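Local coordinates for uncharacterized protein (Bacteroides ovatus CL02T12C04, PDB 6PTM) that probably acts as a glycoside hydrolase of family 42, an exo-carrageenase that releases sugar units from the ends of carrageenan chains, at residues Ile421-Gly429 with Phe445-Tyr454; Gln560-Tyr568 with Leu590-Thr601. All blocks are in the same frame, centred on the assembly; numbering follows the deposited sequence.

Contact 1 of 2, residues Ile421-Gly429 with Phe445-Tyr454; sequences IGNDASSCG and FDWVEICMAY
Strand 421-423 is part of what is probably the (beta/alpha)8 barrel, paired with strand 466-471 and, just beyond its end, with the chain after strand 391-394. From it the chain runs as a loop across the first turns of helix 448-460, and Asn423, at the strand end, meets Tyr454 in the second turn. The Tyr454 hydroxyl donates to Asn423 OD1, with OH and OD1 2.7 Å apart, the oxygen lying near the ring plane at its edge and the amide turned 53° from the ring. A chi1 of 57° places the Asn423 amide where OD1 also accepts, on an in-plane lone pair, from Ala425 N, closing an Asx turn. Ala425 CB approaches the phenol obliquely, 3.6 Å from Tyr454 CZ, and reaches Ile450 CG2 at 4.0 Å. Five residues before Tyr454, across a wider pi-type turn, Glu449 extends towards the loop and its OE1 takes the N-H of Ser426 (N to OE1 3.0 Å) from above the carboxylate plane. At the far end, Asp446 N donates almost straight to Cys428 O (N to O 3.0 Å), while Asp446 OD1 caps the helix through Val448 N. Water 1 ties Ser426 O and Asp446 O to Ile450 N, and water 2 joins Ser427 O to Asp446 OD2. Ser427 OG turns instead to Asn492 and Tyr488. The loop is thus held largely by polar bonds: two donors fix the Asn423 amide, and Asn468, bonded to Ala425 O and the Tyr454 hydroxyl, ties this corner to strand 466-471.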
loop_
_atom_site.group_PDB
_atom_site.type_symbol
_atom_site.label_atom_id
_atom_site.label_comp_id
_atom_site.label_asym_id
_atom_site.label_seq_id
_atom_site.Cartn_x
_atom_site.Cartn_y
_atom_site.Cartn_z
ATOM N N ILE A 421 -3.558 7.525 -4.745
ATOM C CA ILE A 421 -3.776 6.630 -3.575
ATOM C C ILE A 421 -2.445 6.522 -2.843
ATOM O O ILE A 421 -1.547 5.850 -3.343
ATOM C CB ILE A 421 -4.342 5.271 -3.992
ATOM C CG1 ILE A 421 -5.633 5.438 -4.787
ATOM C CG2 ILE A 421 -4.556 4.402 -2.776
ATOM C CD1 ILE A 421 -6.105 4.165 -5.424
ATOM N N GLY A 422 -2.325 7.216 -1.718
ATOM C CA GLY A 422 -1.138 7.138 -0.858
ATOM C C GLY A 422 -1.287 6.036 0.164
ATOM O O GLY A 422 -2.452 5.763 0.603
ATOM N N ASN A 423 -0.148 5.450 0.541
ATOM C CA ASN A 423 -0.019 4.504 1.674
ATOM C C ASN A 423 1.463 4.203 1.900
ATOM O O ASN A 423 2.265 4.577 1.076
ATOM C CB ASN A 423 -0.759 3.189 1.432
ATOM C CG ASN A 423 -0.316 2.484 0.170
ATOM O OD1 ASN A 423 0.678 1.755 0.182
ATOM N ND2 ASN A 423 -1.008 2.683 -0.923
ATOM N N ASP A 424 1.771 3.478 2.970
ATOM C CA ASP A 424 3.107 2.855 3.205
ATOM C C ASP A 424 2.842 1.421 3.660
ATOM O O ASP A 424 3.241 1.041 4.764
ATOM C CB ASP A 424 3.991 3.730 4.089
ATOM C CG ASP A 424 3.642 3.751 5.559
ATOM O OD1 ASP A 424 2.461 3.608 5.884
ATOM O OD2 ASP A 424 4.571 3.927 6.366
ATOM N N ALA A 425 2.146 0.678 2.809
ATOM C CA ALA A 425 1.813 -0.748 3.028
ATOM C C ALA A 425 3.075 -1.480 3.431
ATOM O O ALA A 425 4.126 -1.239 2.774
ATOM C CB ALA A 425 1.205 -1.393 1.811
ATOM N N SER A 426 2.937 -2.303 4.483
ATOM C CA SER A 426 3.912 -3.302 4.983
ATOM C C SER A 426 3.455 -4.704 4.579
ATOM O O SER A 426 2.224 -4.943 4.485
ATOM C CB SER A 426 4.052 -3.292 6.488
ATOM O OG SER A 426 4.524 -2.046 6.948
ATOM N N SER A 427 4.423 -5.606 4.428
ATOM C CA SER A 427 4.197 -7.064 4.309
ATOM C C SER A 427 5.191 -7.787 5.239
ATOM O O SER A 427 5.002 -7.782 6.453
ATOM C CB SER A 427 4.284 -7.495 2.857
ATOM O OG SER A 427 5.544 -7.142 2.289
ATOM N N CYS A 428 6.238 -8.369 4.685
ATOM C CA CYS A 428 7.353 -8.976 5.450
ATOM C C CYS A 428 6.900 -10.256 6.181
ATOM O O CYS A 428 5.678 -10.605 6.177
ATOM C CB CYS A 428 7.985 -7.960 6.397
ATOM S SG CYS A 428 8.922 -6.686 5.511
ATOM N N GLY A 429 7.886 -10.931 6.770
ATOM C CA GLY A 429 7.764 -12.276 7.369
ATOM C C GLY A 429 7.578 -12.210 8.880
ATOM O O GLY A 429 7.095 -11.162 9.407
ATOM N N PHE A 445 4.036 -14.698 4.146
ATOM C CA PHE A 445 4.262 -13.293 4.568
ATOM C C PHE A 445 2.905 -12.683 4.915
ATOM O O PHE A 445 1.848 -13.269 4.611
ATOM C CB PHE A 445 5.013 -12.458 3.505
ATOM C CG PHE A 445 4.383 -12.457 2.129
ATOM C CD1 PHE A 445 3.350 -11.591 1.814
ATOM C CD2 PHE A 445 4.841 -13.303 1.143
ATOM C CE1 PHE A 445 2.755 -11.613 0.561
ATOM C CE2 PHE A 445 4.239 -13.330 -0.107
ATOM C CZ PHE A 445 3.183 -12.499 -0.387
ATOM N N ASP A 446 2.938 -11.492 5.487
ATOM C CA ASP A 446 1.696 -10.770 5.831
ATOM C C ASP A 446 1.167 -10.172 4.520
ATOM O O ASP A 446 1.626 -9.087 4.155
ATOM C CB ASP A 446 1.955 -9.742 6.940
ATOM C CG ASP A 446 0.689 -8.962 7.272
ATOM O OD1 ASP A 446 -0.377 -9.329 6.726
ATOM O OD2 ASP A 446 0.781 -8.000 8.045
ATOM N N TRP A 447 0.237 -10.869 3.865
ATOM C CA TRP A 447 -0.347 -10.532 2.539
ATOM C C TRP A 447 -1.515 -9.534 2.656
ATOM O O TRP A 447 -2.059 -9.169 1.607
ATOM C CB TRP A 447 -0.841 -11.807 1.820
ATOM C CG TRP A 447 -1.930 -12.526 2.564
ATOM C CD1 TRP A 447 -1.820 -13.104 3.802
ATOM C CD2 TRP A 447 -3.313 -12.688 2.185
ATOM N NE1 TRP A 447 -3.014 -13.638 4.203
ATOM C CE2 TRP A 447 -3.948 -13.416 3.227
ATOM C CE3 TRP A 447 -4.070 -12.322 1.069
ATOM C CZ2 TRP A 447 -5.301 -13.736 3.195
ATOM C CZ3 TRP A 447 -5.400 -12.677 1.021
ATOM C CH2 TRP A 447 -6.009 -13.354 2.076
ATOM N N VAL A 448 -1.960 -9.167 3.858
ATOM C CA VAL A 448 -3.323 -8.589 4.064
ATOM C C VAL A 448 -3.352 -7.134 3.549
ATOM O O VAL A 448 -4.348 -6.770 2.902
ATOM C CB VAL A 448 -3.804 -8.701 5.531
ATOM C CG1 VAL A 448 -5.118 -7.987 5.732
ATOM C CG2 VAL A 448 -3.996 -10.149 5.956
ATOM N N GLU A 449 -2.316 -6.332 3.811
ATOM C CA GLU A 449 -2.293 -4.918 3.347
ATOM C C GLU A 449 -2.200 -4.841 1.809
ATOM O O GLU A 449 -3.038 -4.116 1.196
ATOM C CB GLU A 449 -1.184 -4.169 4.060
ATOM C CG GLU A 449 -1.440 -4.071 5.543
ATOM C CD GLU A 449 -0.351 -3.332 6.290
ATOM O OE1 GLU A 449 0.225 -2.360 5.724
ATOM O OE2 GLU A 449 -0.075 -3.759 7.408
ATOM N N ILE A 450 -1.240 -5.525 1.167
ATOM C CA ILE A 450 -1.035 -5.393 -0.311
ATOM C C ILE A 450 -2.129 -6.120 -1.116
ATOM O O ILE A 450 -2.227 -5.849 -2.325
ATOM C CB ILE A 450 0.367 -5.843 -0.733
ATOM C CG1 ILE A 450 0.673 -7.300 -0.381
ATOM C CG2 ILE A 450 1.426 -4.893 -0.180
ATOM C CD1 ILE A 450 1.973 -7.787 -1.014
ATOM N N CYS A 451 -2.880 -7.056 -0.524
ATOM C CA CYS A 451 -4.029 -7.706 -1.196
ATOM C C CYS A 451 -5.341 -7.025 -0.760
ATOM O O CYS A 451 -5.931 -6.283 -1.546
ATOM C CB CYS A 451 -4.050 -9.204 -0.957
ATOM S SG CYS A 451 -2.667 -10.057 -1.768
ATOM N N MET A 452 -5.745 -7.184 0.489
ATOM C CA MET A 452 -7.102 -6.766 0.933
ATOM C C MET A 452 -7.195 -5.248 1.062
ATOM O O MET A 452 -8.147 -4.723 0.522
ATOM C CB MET A 452 -7.518 -7.406 2.251
ATOM C CG MET A 452 -8.986 -7.236 2.470
ATOM S SD MET A 452 -9.561 -8.140 3.926
ATOM C CE MET A 452 -8.955 -7.096 5.250
ATOM N N ALA A 453 -6.248 -4.550 1.689
ATOM C CA ALA A 453 -6.341 -3.067 1.811
ATOM C C ALA A 453 -6.232 -2.393 0.419
ATOM O O ALA A 453 -6.993 -1.449 0.150
ATOM C CB ALA A 453 -5.311 -2.538 2.771
ATOM N N TYR A 454 -5.304 -2.835 -0.440
ATOM C CA TYR A 454 -5.175 -2.353 -1.845
ATOM C C TYR A 454 -6.529 -2.538 -2.556
ATOM O O TYR A 454 -7.006 -1.612 -3.270
ATOM C CB TYR A 454 -3.952 -3.029 -2.491
ATOM C CG TYR A 454 -2.633 -2.371 -2.133
ATOM C CD1 TYR A 454 -2.519 -1.486 -1.059
ATOM C CD2 TYR A 454 -1.487 -2.629 -2.863
ATOM C CE1 TYR A 454 -1.315 -0.882 -0.746
ATOM C CE2 TYR A 454 -0.273 -2.036 -2.553
ATOM C CZ TYR A 454 -0.191 -1.141 -1.512
ATOM O OH TYR A 454 1.004 -0.533 -1.252
HETATM O O HOH W 1 0.620 -6.836 3.209
HETATM O O HOH W 2 2.858 -6.465 7.921
#

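Contact 2 of 2, residues Gln560-Tyr568 with Leu590-Thr601; sequences QRKPLRIFY and LNFSGLPIGFAT
Ile566 and Phe599 lie side by side and point the same way, the isoleucine CB 3.8 Å from ring atom CD1 of Phe599. Ile597 reaches the same face: its CG2 touches Ile566 CD1 at 3.9 Å, and its CD1 lies alongside Leu564 CD1. Leu590, at the end of helix 579-590, touches Ile566 and Leu564 on this face. On the other face Arg565 bends at chi2 (-49°), which lays its guanidinium along the neighbouring strand. NH1 gives a hydrogen bond to Phe599 O (3.0 Å) and NE one to Lys562 O (2.9 Å), both acceptors lying in the guanidinium plane at its edge, so the group's rotation is fixed. Gly598, lacking a side chain, lets Arg565 CD and Lys562 CD pass close by, the latter 3.8 Å from Gly598 CA. Further back, the Gln560 side chain crosses the Pro596 ring at about a right angle, its OE1 3.4 Å from Pro596 CG and its NE2 bonded to Val711 O. Between the strands, Gly598 N, Ile566 N, Ala600 N and Tyr568 N donate in turn to Leu564 O, Gly598 O, Ile566 O and Ala600 O. This is the parallel ladder of a beta-alpha-beta crossover, at the edge of a five-stranded parallel sheet.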
loop_
_atom_site.group_PDB
_atom_site.type_symbol
_atom_site.label_atom_id
_atom_site.label_comp_id
_atom_site.label_asym_id
_atom_site.label_seq_id
_atom_site.Cartn_x
_atom_site.Cartn_y
_atom_site.Cartn_z
ATOM N N GLN A 560 -9.202 -5.260 -13.959
ATOM C CA GLN A 560 -10.215 -6.326 -14.184
ATOM C C GLN A 560 -11.406 -6.125 -13.236
ATOM O O GLN A 560 -11.201 -5.882 -12.030
ATOM C CB GLN A 560 -9.631 -7.722 -14.008
ATOM C CG GLN A 560 -10.575 -8.837 -14.448
ATOM C CD GLN A 560 -9.869 -10.165 -14.477
ATOM O OE1 GLN A 560 -9.214 -10.584 -13.521
ATOM N NE2 GLN A 560 -9.937 -10.819 -15.621
ATOM N N ARG A 561 -12.603 -6.306 -13.776
ATOM C CA ARG A 561 -13.886 -6.382 -13.041
ATOM C C ARG A 561 -13.692 -7.169 -11.745
ATOM O O ARG A 561 -13.144 -8.303 -11.795
ATOM C CB ARG A 561 -14.942 -7.034 -13.937
ATOM C CG ARG A 561 -16.323 -7.182 -13.312
ATOM C CD ARG A 561 -17.266 -7.893 -14.254
ATOM N NE ARG A 561 -18.627 -8.079 -13.767
ATOM C CZ ARG A 561 -19.610 -7.187 -13.840
ATOM N NH1 ARG A 561 -19.374 -5.954 -14.258
ATOM N NH2 ARG A 561 -20.833 -7.531 -13.467
ATOM N N LYS A 562 -14.085 -6.552 -10.630
ATOM C CA LYS A 562 -14.198 -7.153 -9.283
ATOM C C LYS A 562 -15.659 -7.587 -9.085
ATOM O O LYS A 562 -16.494 -6.800 -8.621
ATOM C CB LYS A 562 -13.749 -6.133 -8.231
ATOM C CG LYS A 562 -12.341 -5.567 -8.376
ATOM C CD LYS A 562 -12.014 -4.630 -7.226
ATOM C CE LYS A 562 -10.812 -3.712 -7.403
ATOM N NZ LYS A 562 -9.565 -4.443 -7.701
ATOM N N PRO A 563 -16.054 -8.815 -9.490
ATOM C CA PRO A 563 -17.481 -9.124 -9.593
ATOM C C PRO A 563 -18.188 -9.446 -8.270
ATOM O O PRO A 563 -19.396 -9.640 -8.249
ATOM C CB PRO A 563 -17.468 -10.364 -10.492
ATOM C CG PRO A 563 -16.167 -11.054 -10.120
ATOM C CD PRO A 563 -15.198 -9.895 -10.002
ATOM N N LEU A 564 -17.421 -9.618 -7.211
ATOM C CA LEU A 564 -17.974 -9.843 -5.868
ATOM C C LEU A 564 -17.454 -8.709 -4.996
ATOM O O LEU A 564 -16.186 -8.481 -4.959
ATOM C CB LEU A 564 -17.562 -11.221 -5.356
ATOM C CG LEU A 564 -18.115 -12.404 -6.148
ATOM C CD1 LEU A 564 -17.456 -13.692 -5.690
ATOM C CD2 LEU A 564 -19.630 -12.503 -6.007
ATOM N N ARG A 565 -18.384 -8.015 -4.348
ATOM C CA ARG A 565 -18.054 -6.902 -3.421
ATOM C C ARG A 565 -18.476 -7.274 -2.009
ATOM O O ARG A 565 -19.670 -7.546 -1.780
ATOM C CB ARG A 565 -18.736 -5.617 -3.882
ATOM C CG ARG A 565 -18.324 -5.187 -5.275
ATOM C CD ARG A 565 -16.817 -5.168 -5.498
ATOM N NE ARG A 565 -16.577 -4.573 -6.804
ATOM C CZ ARG A 565 -16.401 -3.273 -7.027
ATOM N NH1 ARG A 565 -16.356 -2.388 -6.036
ATOM N NH2 ARG A 565 -16.159 -2.864 -8.251
ATOM N N ILE A 566 -17.528 -7.250 -1.086
ATOM C CA ILE A 566 -17.814 -7.485 0.348
ATOM C C ILE A 566 -18.296 -6.166 0.911
ATOM O O ILE A 566 -17.524 -5.206 0.820
ATOM C CB ILE A 566 -16.556 -7.996 1.051
ATOM C CG1 ILE A 566 -16.153 -9.356 0.498
ATOM C CG2 ILE A 566 -16.711 -8.036 2.554
ATOM C CD1 ILE A 566 -14.808 -9.760 0.956
ATOM N N PHE A 567 -19.471 -6.143 1.537
ATOM C CA PHE A 567 -20.006 -4.910 2.166
ATOM C C PHE A 567 -19.189 -4.512 3.396
ATOM O O PHE A 567 -18.906 -5.351 4.260
ATOM C CB PHE A 567 -21.476 -5.027 2.551
ATOM C CG PHE A 567 -22.086 -3.671 2.758
ATOM C CD1 PHE A 567 -22.245 -3.154 4.028
ATOM C CD2 PHE A 567 -22.385 -2.872 1.666
ATOM C CE1 PHE A 567 -22.768 -1.880 4.193
ATOM C CE2 PHE A 567 -22.849 -1.576 1.836
ATOM C CZ PHE A 567 -23.070 -1.101 3.100
ATOM N N TYR A 568 -18.779 -3.242 3.438
ATOM C CA TYR A 568 -18.001 -2.651 4.554
ATOM C C TYR A 568 -18.774 -1.437 5.074
ATOM O O TYR A 568 -19.259 -0.592 4.290
ATOM C CB TYR A 568 -16.568 -2.260 4.152
ATOM C CG TYR A 568 -15.837 -1.541 5.256
ATOM C CD1 TYR A 568 -15.265 -2.253 6.288
ATOM C CD2 TYR A 568 -15.784 -0.156 5.333
ATOM C CE1 TYR A 568 -14.673 -1.612 7.364
ATOM C CE2 TYR A 568 -15.154 0.497 6.390
ATOM C CZ TYR A 568 -14.622 -0.232 7.427
ATOM O OH TYR A 568 -13.977 0.355 8.488
ATOM N N LEU A 590 -13.020 -15.967 -0.434
ATOM C CA LEU A 590 -13.408 -15.699 -1.835
ATOM C C LEU A 590 -12.181 -15.506 -2.745
ATOM O O LEU A 590 -12.356 -15.589 -3.926
ATOM C CB LEU A 590 -14.311 -14.461 -1.893
ATOM C CG LEU A 590 -15.661 -14.536 -1.176
ATOM C CD1 LEU A 590 -16.403 -13.217 -1.359
ATOM C CD2 LEU A 590 -16.501 -15.710 -1.662
ATOM N N ASN A 591 -11.001 -15.230 -2.208
ATOM C CA ASN A 591 -9.879 -14.614 -2.962
ATOM C C ASN A 591 -9.021 -15.617 -3.756
ATOM O O ASN A 591 -8.117 -15.151 -4.514
ATOM C CB ASN A 591 -8.902 -13.875 -2.055
ATOM C CG ASN A 591 -7.970 -13.010 -2.870
ATOM O OD1 ASN A 591 -8.442 -12.250 -3.708
ATOM N ND2 ASN A 591 -6.673 -13.157 -2.659
ATOM N N PHE A 592 -9.286 -16.920 -3.670
ATOM C CA PHE A 592 -8.442 -17.924 -4.361
ATOM C C PHE A 592 -9.283 -18.694 -5.373
ATOM O O PHE A 592 -9.000 -19.867 -5.583
ATOM C CB PHE A 592 -7.743 -18.826 -3.327
ATOM C CG PHE A 592 -6.880 -18.043 -2.381
ATOM C CD1 PHE A 592 -7.429 -17.479 -1.240
ATOM C CD2 PHE A 592 -5.557 -17.792 -2.675
ATOM C CE1 PHE A 592 -6.659 -16.719 -0.391
ATOM C CE2 PHE A 592 -4.782 -17.038 -1.815
ATOM C CZ PHE A 592 -5.342 -16.480 -0.685
ATOM N N SER A 593 -10.213 -18.023 -6.053
ATOM C CA SER A 593 -11.120 -18.646 -7.058
ATOM C C SER A 593 -10.901 -18.035 -8.448
ATOM O O SER A 593 -11.791 -18.205 -9.288
ATOM C CB SER A 593 -12.571 -18.521 -6.630
ATOM O OG SER A 593 -12.781 -19.132 -5.375
ATOM N N GLY A 594 -9.815 -17.274 -8.672
ATOM C CA GLY A 594 -9.502 -16.684 -9.978
ATOM C C GLY A 594 -10.151 -15.325 -10.231
ATOM O O GLY A 594 -9.978 -14.784 -11.341
ATOM N N LEU A 595 -10.888 -14.787 -9.266
ATOM C CA LEU A 595 -11.659 -13.522 -9.398
ATOM C C LEU A 595 -11.047 -12.452 -8.510
ATOM O O LEU A 595 -10.718 -12.707 -7.355
ATOM C CB LEU A 595 -13.092 -13.763 -8.943
ATOM C CG LEU A 595 -13.915 -14.736 -9.783
ATOM C CD1 LEU A 595 -15.269 -14.933 -9.131
ATOM C CD2 LEU A 595 -14.029 -14.243 -11.224
ATOM N N PRO A 596 -10.903 -11.212 -9.009
ATOM C CA PRO A 596 -10.576 -10.083 -8.150
ATOM C C PRO A 596 -11.743 -9.905 -7.193
ATOM O O PRO A 596 -12.867 -9.800 -7.666
ATOM C CB PRO A 596 -10.398 -8.902 -9.122
ATOM C CG PRO A 596 -10.266 -9.531 -10.485
ATOM C CD PRO A 596 -11.044 -10.829 -10.421
ATOM N N ILE A 597 -11.459 -9.821 -5.890
ATOM C CA ILE A 597 -12.490 -9.587 -4.848
ATOM C C ILE A 597 -12.412 -8.124 -4.401
ATOM O O ILE A 597 -11.316 -7.675 -4.067
ATOM C CB ILE A 597 -12.324 -10.557 -3.667
ATOM C CG1 ILE A 597 -12.338 -12.010 -4.160
ATOM C CG2 ILE A 597 -13.382 -10.309 -2.609
ATOM C CD1 ILE A 597 -13.566 -12.389 -4.942
ATOM N N GLY A 598 -13.545 -7.408 -4.412
ATOM C CA GLY A 598 -13.561 -5.998 -4.002
ATOM C C GLY A 598 -14.506 -5.750 -2.883
ATOM O O GLY A 598 -14.955 -6.738 -2.230
ATOM N N PHE A 599 -14.769 -4.460 -2.647
ATOM C CA PHE A 599 -15.581 -4.007 -1.504
ATOM C C PHE A 599 -16.728 -3.139 -2.006
ATOM O O PHE A 599 -16.660 -2.577 -3.088
ATOM C CB PHE A 599 -14.708 -3.291 -0.466
ATOM C CG PHE A 599 -13.807 -4.262 0.236
ATOM C CD1 PHE A 599 -14.256 -4.948 1.349
ATOM C CD2 PHE A 599 -12.586 -4.603 -0.310
ATOM C CE1 PHE A 599 -13.460 -5.901 1.957
ATOM C CE2 PHE A 599 -11.789 -5.559 0.288
ATOM C CZ PHE A 599 -12.217 -6.187 1.439
ATOM N N ALA A 600 -17.770 -3.072 -1.188
ATOM C CA ALA A 600 -18.935 -2.174 -1.362
ATOM C C ALA A 600 -19.113 -1.406 -0.067
ATOM O O ALA A 600 -18.898 -1.978 1.003
ATOM C CB ALA A 600 -20.193 -2.941 -1.697
ATOM N N THR A 601 -19.486 -0.145 -0.201
ATOM C CA THR A 601 -19.920 0.743 0.890
ATOM C C THR A 601 -21.089 1.561 0.367
ATOM O O THR A 601 -21.300 1.606 -0.864
ATOM C CB THR A 601 -18.800 1.716 1.293
ATOM O OG1 THR A 601 -18.516 2.546 0.165
ATOM C CG2 THR A 601 -17.545 1.020 1.744
HETATM O O HOH W 3 -9.383 -13.278 -13.464
HETATM O O HOH W 4 -9.712 -6.910 -6.257
#

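Contact 1 closes before contact 2 opens along the chain, and their centres stand about 17 Å apart. Contact 1 lies near the middle of the molecule, in the probable barrel, whereas contact 2 belongs to a separate parallel sheet further out. Helix 448-460 bridges them: its first turns and the residues just before them meet 421-429, and it also packs on strand 597-600, where Met452 CG lies 3.6 Å from Phe599 CZ. Ser459, later in the same helix, bonds Phe599 N. A second meeting point is Trp447, which packs on Asn591 and Phe592. Helix 448-460 is thus sandwiched between the barrel strand of contact 1 and the parallel sheet of contact 2, consistent with two closely packed domains.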